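PDB 3PY9: protein kinase from Staphylococcus aureus subsp. aureus Mu50, which is a membrane serine/threonine kinase whose extracellular region, built largely of PASTA domains, probably binds muropeptides of the cell wall. Local coordinates for residues T9-G14 against P52-R57; I48-N53 against D62-V67. All blocks are in the same frame, centred on the assembly; numbering follows the deposited sequence.

Both contacts lie in the first PASTA domain, at the N-terminal end of an elongated chain, with their centres about 7 Å apart. Along the chain, residues 9-14 come first as a loop ahead of helix 17-26; strand 47-51 follows, then 52-57, the first part of the connecting loop, then strand 63-69. Contact 2 pairs the two strands as a beta hairpin, and contact 1 lays the N-terminal loop against the start of the connection between them. Pro52 and Asn53 belong to both. Val12 CG2 packs on Thr50 CG2 at 3.5 Å and joins the two, so the N-terminal loop is fastened to the hairpin at two places, the turn 53-56 and edge strand 47-51.

Contact 1: residues T9-G14 against P52-R57; sequences TPDVIG and PNTGER
Thr9 grips the type II beta turn Asn53-Glu56, in the loop joining the two hairpin strands of the first PASTA domain. Its backbone N and O both bond to the turn: Thr9 N donates to Glu56 O at 2.9 Å, and Thr9 O takes the N-H of Gly55 at 2.6 Å, nearly straight (168°). From the backbone outward, Thr9 CB rests 3.3 Å from Asn53 O. There the side chain forks. With chi1 at -55°, OG1 lies beside the backbone N and donates to Glu56 O at 2.9 Å, passing 3.3 Å from Pro52 CB, while CG2, anti to that N, packs on Pro52 O. Glu56 O is thus held by two donors of one residue, reaching it from opposite faces of its plane. Glu56 also folds its carboxylate back over the turn, where Asn53 N meets OE2 from above the carboxylate plane.

Farther along residues 9-14, Asp11 CB lies against Thr54 CG2 at 3.7 Å. Asp11 OD1 closes an Asx turn by accepting from Ile13 N, 37° out of the carboxylate plane. A water joins the two segments, donating to Pro10 O at 2.7 Å and hydrogen-bonding to Thr54 OG1 at 2.9 Å.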
ATOM      1  N   THR A   9      57.723 -22.217  16.837  1.00 39.08           N
ATOM      2  CA  THR A   9      56.722 -22.192  15.766  1.00 38.88           C
ATOM      3  C   THR A   9      56.649 -20.845  15.050  1.00 38.69           C
ATOM      4  O   THR A   9      56.411 -19.826  15.704  1.00 38.96           O
ATOM      5  CB  THR A   9      55.353 -22.612  16.287  1.00 38.85           C
ATOM      6  OG1 THR A   9      55.476 -23.895  16.913  1.00 39.35           O
ATOM      7  CG2 THR A   9      54.332 -22.679  15.147  1.00 38.51           C
ATOM      8  N   PRO A  10      56.872 -20.843  13.712  1.00 38.50           N
ATOM      9  CA  PRO A  10      56.787 -19.661  12.841  1.00 38.50           C
ATOM     10  C   PRO A  10      55.361 -19.109  12.696  1.00 38.58           C
ATOM     11  O   PRO A  10      54.384 -19.853  12.852  1.00 37.99           O
ATOM     12  CB  PRO A  10      57.254 -20.178  11.459  1.00 38.60           C
ATOM     13  CG  PRO A  10      57.747 -21.550  11.654  1.00 38.28           C
ATOM     14  CD  PRO A  10      57.241 -22.060  12.963  1.00 38.65           C
ATOM     15  N   ASP A  11      55.264 -17.817  12.369  1.00 38.69           N
ATOM     16  CA  ASP A  11      53.987 -17.138  12.185  1.00 38.74           C
ATOM     17  C   ASP A  11      53.544 -17.276  10.725  1.00 38.54           C
ATOM     18  O   ASP A  11      54.250 -16.852   9.802  1.00 38.68           O
ATOM     19  CB  ASP A  11      54.121 -15.665  12.590  1.00 39.14           C
ATOM     20  CG  ASP A  11      52.807 -14.879  12.464  1.00 39.77           C
ATOM     21  OD1 ASP A  11      51.717 -15.464  12.319  1.00 38.94           O
ATOM     22  OD2 ASP A  11      52.868 -13.642  12.527  1.00 42.33           O
ATOM     23  N   VAL A  12      52.398 -17.914  10.518  1.00 37.94           N
ATOM     24  CA  VAL A  12      51.822 -18.042   9.178  1.00 37.76           C
ATOM     25  C   VAL A  12      50.393 -17.512   9.154  1.00 37.87           C
ATOM     26  O   VAL A  12      49.661 -17.699   8.175  1.00 38.27           O
ATOM     27  CB  VAL A  12      51.877 -19.499   8.654  1.00 37.98           C
ATOM     28  CG1 VAL A  12      53.310 -20.032   8.691  1.00 36.98           C
ATOM     29  CG2 VAL A  12      50.928 -20.419   9.466  1.00 38.00           C
ATOM     30  N   ILE A  13      50.005 -16.843  10.238  1.00 37.55           N
ATOM     31  CA  ILE A  13      48.653 -16.319  10.391  1.00 37.51           C
ATOM     32  C   ILE A  13      48.350 -15.348   9.238  1.00 37.89           C
ATOM     33  O   ILE A  13      49.215 -14.566   8.841  1.00 37.91           O
ATOM     34  CB  ILE A  13      48.472 -15.648  11.790  1.00 37.44           C
ATOM     35  CG1 ILE A  13      48.826 -16.624  12.931  1.00 36.99           C
ATOM     36  CG2 ILE A  13      47.067 -15.041  11.959  1.00 36.49           C
ATOM     37  CD1 ILE A  13      48.053 -17.932  12.948  1.00 36.53           C
ATOM     38  N   GLY A  14      47.142 -15.434   8.685  1.00 38.04           N
ATOM     39  CA  GLY A  14      46.756 -14.620   7.532  1.00 38.41           C
ATOM     40  C   GLY A  14      47.333 -15.073   6.197  1.00 39.13           C
ATOM     41  O   GLY A  14      46.960 -14.535   5.140  1.00 39.79           O
ATOM     42  N   PRO A  52      51.256 -25.985  17.104  1.00 31.39           N
ATOM     43  CA  PRO A  52      51.391 -24.955  18.156  1.00 31.50           C
ATOM     44  C   PRO A  52      51.148 -23.533  17.632  1.00 32.14           C
ATOM     45  O   PRO A  52      51.272 -23.296  16.417  1.00 31.50           O
ATOM     46  CB  PRO A  52      52.865 -25.088  18.587  1.00 31.28           C
ATOM     47  CG  PRO A  52      53.232 -26.449  18.221  1.00 31.39           C
ATOM     48  CD  PRO A  52      52.500 -26.756  16.946  1.00 30.61           C
ATOM     49  N   ASN A  53      50.808 -22.610  18.538  1.00 32.59           N
ATOM     50  CA  ASN A  53      50.723 -21.173  18.212  1.00 34.34           C
ATOM     51  C   ASN A  53      52.082 -20.587  17.846  1.00 34.99           C
ATOM     52  O   ASN A  53      53.119 -21.140  18.226  1.00 35.13           O
ATOM     53  CB  ASN A  53      50.172 -20.364  19.387  1.00 33.97           C
ATOM     54  CG  ASN A  53      48.814 -20.834  19.847  1.00 35.23           C
ATOM     55  OD1 ASN A  53      47.883 -21.011  19.052  1.00 33.61           O
ATOM     56  ND2 ASN A  53      48.680 -21.001  21.152  1.00 34.48           N
ATOM     57  N   THR A  54      52.074 -19.458  17.138  1.00 36.31           N
ATOM     58  CA  THR A  54      53.306 -18.742  16.797  1.00 37.56           C
ATOM     59  C   THR A  54      54.162 -18.632  18.044  1.00 38.00           C
ATOM     60  O   THR A  54      53.632 -18.393  19.138  1.00 38.22           O
ATOM     61  CB  THR A  54      53.017 -17.311  16.353  1.00 37.86           C
ATOM     62  OG1 THR A  54      52.252 -17.324  15.140  1.00 39.11           O
ATOM     63  CG2 THR A  54      54.335 -16.552  16.139  1.00 38.90           C
ATOM     64  N   GLY A  55      55.470 -18.829  17.895  1.00 38.20           N
ATOM     65  CA  GLY A  55      56.381 -18.657  19.024  1.00 39.13           C
ATOM     66  C   GLY A  55      56.339 -19.719  20.110  1.00 39.68           C
ATOM     67  O   GLY A  55      57.178 -19.697  21.004  1.00 40.32           O
ATOM     68  N   GLU A  56      55.376 -20.643  20.054  1.00 40.40           N
ATOM     69  CA  GLU A  56      55.372 -21.803  20.962  1.00 41.08           C
ATOM     70  C   GLU A  56      56.451 -22.824  20.582  1.00 41.33           C
ATOM     71  O   GLU A  56      56.654 -23.103  19.402  1.00 41.83           O
ATOM     72  CB  GLU A  56      53.994 -22.462  21.057  1.00 41.00           C
ATOM     73  CG  GLU A  56      52.969 -21.578  21.742  1.00 41.52           C
ATOM     74  CD  GLU A  56      51.646 -22.275  22.004  1.00 42.10           C
ATOM     75  OE1 GLU A  56      50.894 -21.763  22.864  1.00 43.43           O
ATOM     76  OE2 GLU A  56      51.350 -23.314  21.366  1.00 39.97           O
ATOM     77  N   ARG A  57      57.139 -23.358  21.591  1.00 41.49           N
ATOM     78  CA  ARG A  57      58.307 -24.234  21.410  1.00 42.20           C
ATOM     79  C   ARG A  57      57.981 -25.461  20.553  1.00 41.25           C
ATOM     80  O   ARG A  57      56.882 -26.010  20.641  1.00 40.82           O
ATOM     81  CB  ARG A  57      58.849 -24.670  22.778  1.00 42.10           C
ATOM     82  CG  ARG A  57      60.292 -25.186  22.744  1.00 44.53           C
ATOM     83  CD  ARG A  57      60.619 -26.215  23.871  1.00 44.89           C
ATOM     84  NE  ARG A  57      61.674 -27.149  23.423  1.00 51.04           N
ATOM     85  CZ  ARG A  57      62.994 -26.903  23.401  1.00 51.34           C
ATOM     86  NH1 ARG A  57      63.497 -25.748  23.822  1.00 50.81           N
ATOM     87  NH2 ARG A  57      63.827 -27.836  22.959  1.00 52.70           N
TER
HETATM   88  O   HOH W   1      51.741 -19.567  13.443  1.00 29.41           O

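Contact 2: residues I48-N53 against D62-V67; sequences IKTTPN and DSVDVV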
ATOM      1  N   ILE A  48      43.988 -19.007  10.023  1.00 36.69           N
ATOM      2  CA  ILE A  48      43.272 -18.392  11.139  1.00 36.87           C
ATOM      3  C   ILE A  48      44.043 -18.575  12.441  1.00 36.83           C
ATOM      4  O   ILE A  48      44.084 -17.683  13.288  1.00 36.69           O
ATOM      5  CB  ILE A  48      41.907 -19.123  11.279  1.00 37.39           C
ATOM      6  CG1 ILE A  48      40.905 -18.622  10.247  1.00 38.82           C
ATOM      7  CG2 ILE A  48      41.316 -19.040  12.676  1.00 38.30           C
ATOM      8  CD1 ILE A  48      39.582 -19.352  10.388  1.00 42.18           C
ATOM      9  N   LYS A  49      44.661 -19.751  12.583  1.00 36.51           N
ATOM     10  CA  LYS A  49      45.164 -20.259  13.857  1.00 36.11           C
ATOM     11  C   LYS A  49      46.179 -21.337  13.521  1.00 35.27           C
ATOM     12  O   LYS A  49      46.048 -21.999  12.485  1.00 35.04           O
ATOM     13  CB  LYS A  49      44.001 -20.907  14.620  1.00 36.57           C
ATOM     14  CG  LYS A  49      44.208 -21.164  16.121  1.00 39.73           C
ATOM     15  CD  LYS A  49      43.769 -19.977  17.026  1.00 42.69           C
ATOM     16  CE  LYS A  49      44.763 -18.788  17.005  1.00 43.85           C
ATOM     17  NZ  LYS A  49      44.503 -17.742  18.055  1.00 43.54           N
ATOM     18  N   THR A  50      47.179 -21.536  14.386  1.00 34.13           N
ATOM     19  CA  THR A  50      48.029 -22.723  14.271  1.00 32.83           C
ATOM     20  C   THR A  50      48.170 -23.449  15.604  1.00 32.73           C
ATOM     21  O   THR A  50      47.952 -22.868  16.653  1.00 32.06           O
ATOM     22  CB  THR A  50      49.437 -22.443  13.659  1.00 33.06           C
ATOM     23  OG1 THR A  50      50.209 -21.614  14.536  1.00 30.73           O
ATOM     24  CG2 THR A  50      49.335 -21.809  12.247  1.00 32.80           C
ATOM     25  N   THR A  51      48.488 -24.737  15.529  1.00 32.08           N
ATOM     26  CA  THR A  51      48.884 -25.518  16.688  1.00 31.40           C
ATOM     27  C   THR A  51      50.161 -26.275  16.365  1.00 31.43           C
ATOM     28  O   THR A  51      50.157 -27.116  15.462  1.00 31.50           O
ATOM     29  CB  THR A  51      47.792 -26.509  17.143  1.00 31.03           C
ATOM     30  OG1 THR A  51      46.568 -25.792  17.324  1.00 29.79           O
ATOM     31  CG2 THR A  51      48.183 -27.141  18.467  1.00 28.92           C
ATOM     32  N   PRO A  52      51.256 -25.985  17.104  1.00 31.39           N
ATOM     33  CA  PRO A  52      51.391 -24.955  18.156  1.00 31.50           C
ATOM     34  C   PRO A  52      51.148 -23.533  17.632  1.00 32.14           C
ATOM     35  O   PRO A  52      51.272 -23.296  16.417  1.00 31.50           O
ATOM     36  CB  PRO A  52      52.865 -25.088  18.587  1.00 31.28           C
ATOM     37  CG  PRO A  52      53.232 -26.449  18.221  1.00 31.39           C
ATOM     38  CD  PRO A  52      52.500 -26.756  16.946  1.00 30.61           C
ATOM     39  N   ASN A  53      50.808 -22.610  18.538  1.00 32.59           N
ATOM     40  CA  ASN A  53      50.723 -21.173  18.212  1.00 34.34           C
ATOM     41  C   ASN A  53      52.082 -20.587  17.846  1.00 34.99           C
ATOM     42  O   ASN A  53      53.119 -21.140  18.226  1.00 35.13           O
ATOM     43  CB  ASN A  53      50.172 -20.364  19.387  1.00 33.97           C
ATOM     44  CG  ASN A  53      48.814 -20.834  19.847  1.00 35.23           C
ATOM     45  OD1 ASN A  53      47.883 -21.011  19.052  1.00 33.61           O
ATOM     46  ND2 ASN A  53      48.680 -21.001  21.152  1.00 34.48           N
ATOM     47  N   ASP A  62      58.746 -31.776  13.932  1.00 32.64           N
ATOM     48  CA  ASP A  62      57.369 -31.768  14.434  1.00 31.24           C
ATOM     49  C   ASP A  62      56.477 -31.198  13.330  1.00 30.86           C
ATOM     50  O   ASP A  62      56.967 -30.476  12.463  1.00 30.36           O
ATOM     51  CB  ASP A  62      57.261 -30.915  15.689  1.00 31.14           C
ATOM     52  CG  ASP A  62      57.903 -31.549  16.902  1.00 31.09           C
ATOM     53  OD1 ASP A  62      58.267 -32.744  16.887  1.00 31.60           O
ATOM     54  OD2 ASP A  62      58.040 -30.827  17.905  1.00 32.97           O
ATOM     55  N   SER A  63      55.189 -31.541  13.343  1.00 30.65           N
ATOM     56  CA  SER A  63      54.211 -30.936  12.415  1.00 31.18           C
ATOM     57  C   SER A  63      53.568 -29.707  13.020  1.00 31.34           C
ATOM     58  O   SER A  63      53.651 -29.503  14.215  1.00 31.39           O
ATOM     59  CB  SER A  63      53.084 -31.911  12.055  1.00 30.76           C
ATOM     60  OG  SER A  63      53.574 -33.176  11.665  1.00 33.39           O
ATOM     61  N   VAL A  64      52.880 -28.909  12.192  1.00 31.70           N
ATOM     62  CA  VAL A  64      52.107 -27.789  12.701  1.00 31.31           C
ATOM     63  C   VAL A  64      50.753 -27.798  12.025  1.00 30.84           C
ATOM     64  O   VAL A  64      50.649 -27.572  10.816  1.00 30.55           O
ATOM     65  CB  VAL A  64      52.819 -26.392  12.511  1.00 31.92           C
ATOM     66  CG1 VAL A  64      51.911 -25.260  13.028  1.00 31.42           C
ATOM     67  CG2 VAL A  64      54.172 -26.330  13.243  1.00 31.19           C
ATOM     68  N   ASP A  65      49.718 -28.054  12.815  1.00 30.29           N
ATOM     69  CA  ASP A  65      48.339 -28.036  12.321  1.00 30.09           C
ATOM     70  C   ASP A  65      47.899 -26.626  11.990  1.00 29.59           C
ATOM     71  O   ASP A  65      48.309 -25.683  12.650  1.00 29.75           O
ATOM     72  CB  ASP A  65      47.384 -28.643  13.356  1.00 29.72           C
ATOM     73  CG  ASP A  65      47.671 -30.100  13.621  1.00 31.57           C
ATOM     74  OD1 ASP A  65      48.390 -30.749  12.802  1.00 30.92           O
ATOM     75  OD2 ASP A  65      47.159 -30.600  14.645  1.00 32.72           O
ATOM     76  N   VAL A  66      47.049 -26.485  10.975  1.00 29.59           N
ATOM     77  CA  VAL A  66      46.557 -25.158  10.574  1.00 29.85           C
ATOM     78  C   VAL A  66      45.049 -25.146  10.430  1.00 30.12           C
ATOM     79  O   VAL A  66      44.455 -26.131   9.998  1.00 30.19           O
ATOM     80  CB  VAL A  66      47.213 -24.667   9.257  1.00 29.57           C
ATOM     81  CG1 VAL A  66      48.763 -24.569   9.420  1.00 29.47           C
ATOM     82  CG2 VAL A  66      46.847 -25.584   8.093  1.00 28.57           C
ATOM     83  N   VAL A  67      44.434 -24.045  10.850  1.00 31.04           N
ATOM     84  CA  VAL A  67      43.009 -23.812  10.629  1.00 31.39           C
ATOM     85  C   VAL A  67      42.903 -22.708   9.589  1.00 32.10           C
ATOM     86  O   VAL A  67      43.586 -21.698   9.705  1.00 32.32           O
ATOM     87  CB  VAL A  67      42.289 -23.380  11.914  1.00 31.48           C
ATOM     88  CG1 VAL A  67      40.793 -23.294  11.674  1.00 30.92           C
ATOM     89  CG2 VAL A  67      42.594 -24.355  13.091  1.00 31.52           C
TER
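Val67 bonds to both Ile48 and Lys49 at one end of the antiparallel ladder between strands 47-51 and 63-69, which form a beta hairpin of the PASTA fold. The axes of the short segments approach to 4.7 Å, with 158° between their N-to-C directions, close to antiparallel. Lys49-Val67 and Thr51-Asp65 are hydrogen-bonded pairs, and Thr50-Val66 between them is a non-hydrogen-bonded pair. Ile48 N donates to Val67 O at 2.7 Å, almost straight at 177°, whereas Val67 N gives to Lys49 O; with the helix-like backbone of Ile48, this resembles a classic beta bulge. Beyond them, Thr51 and Asp65 each donate the backbone N-H to the other's carbonyl O.

On the face of Thr50 and Val66, the Thr50 side chain turns its two branches to different partners. With chi1 at 66°, OG1 stands between the backbone N and the carbonyl carbon and donates to Pro52 O at 2.7 Å, bridging the cis peptide before Pro52 where the chain leaves the strand. The same torsion sends CG2 to Val66 CG1 at 4.0 Å. Thr50 CB, in addition, meets Val64 CG1 at 3.8 Å. Val64 uses both branches: CG1, anti to the backbone N, goes to Thr50, and CG2 touches Pro52 CD at 4.1 Å.

On the other face Val67 CG2 lies against Lys49 CB at 4.0 Å. The Lys49 chain then bends at chi2 and chi3, carrying its ammonium end away from strand 63-67. Asp65 CB faces Thr51 CB, but its carboxylate turns elsewhere, OD1 accepting from Lys33 N.

Strand 63-69 is the middle strand of a three-stranded mixed sheet, flanked by strand 47-51 on one edge and the parallel strand 30-37 on the other. Phe24 of helix 17-26 packs on Val64 and Val66, while Thr50 is covered by Val12 and Ile13 of the N-terminal loop.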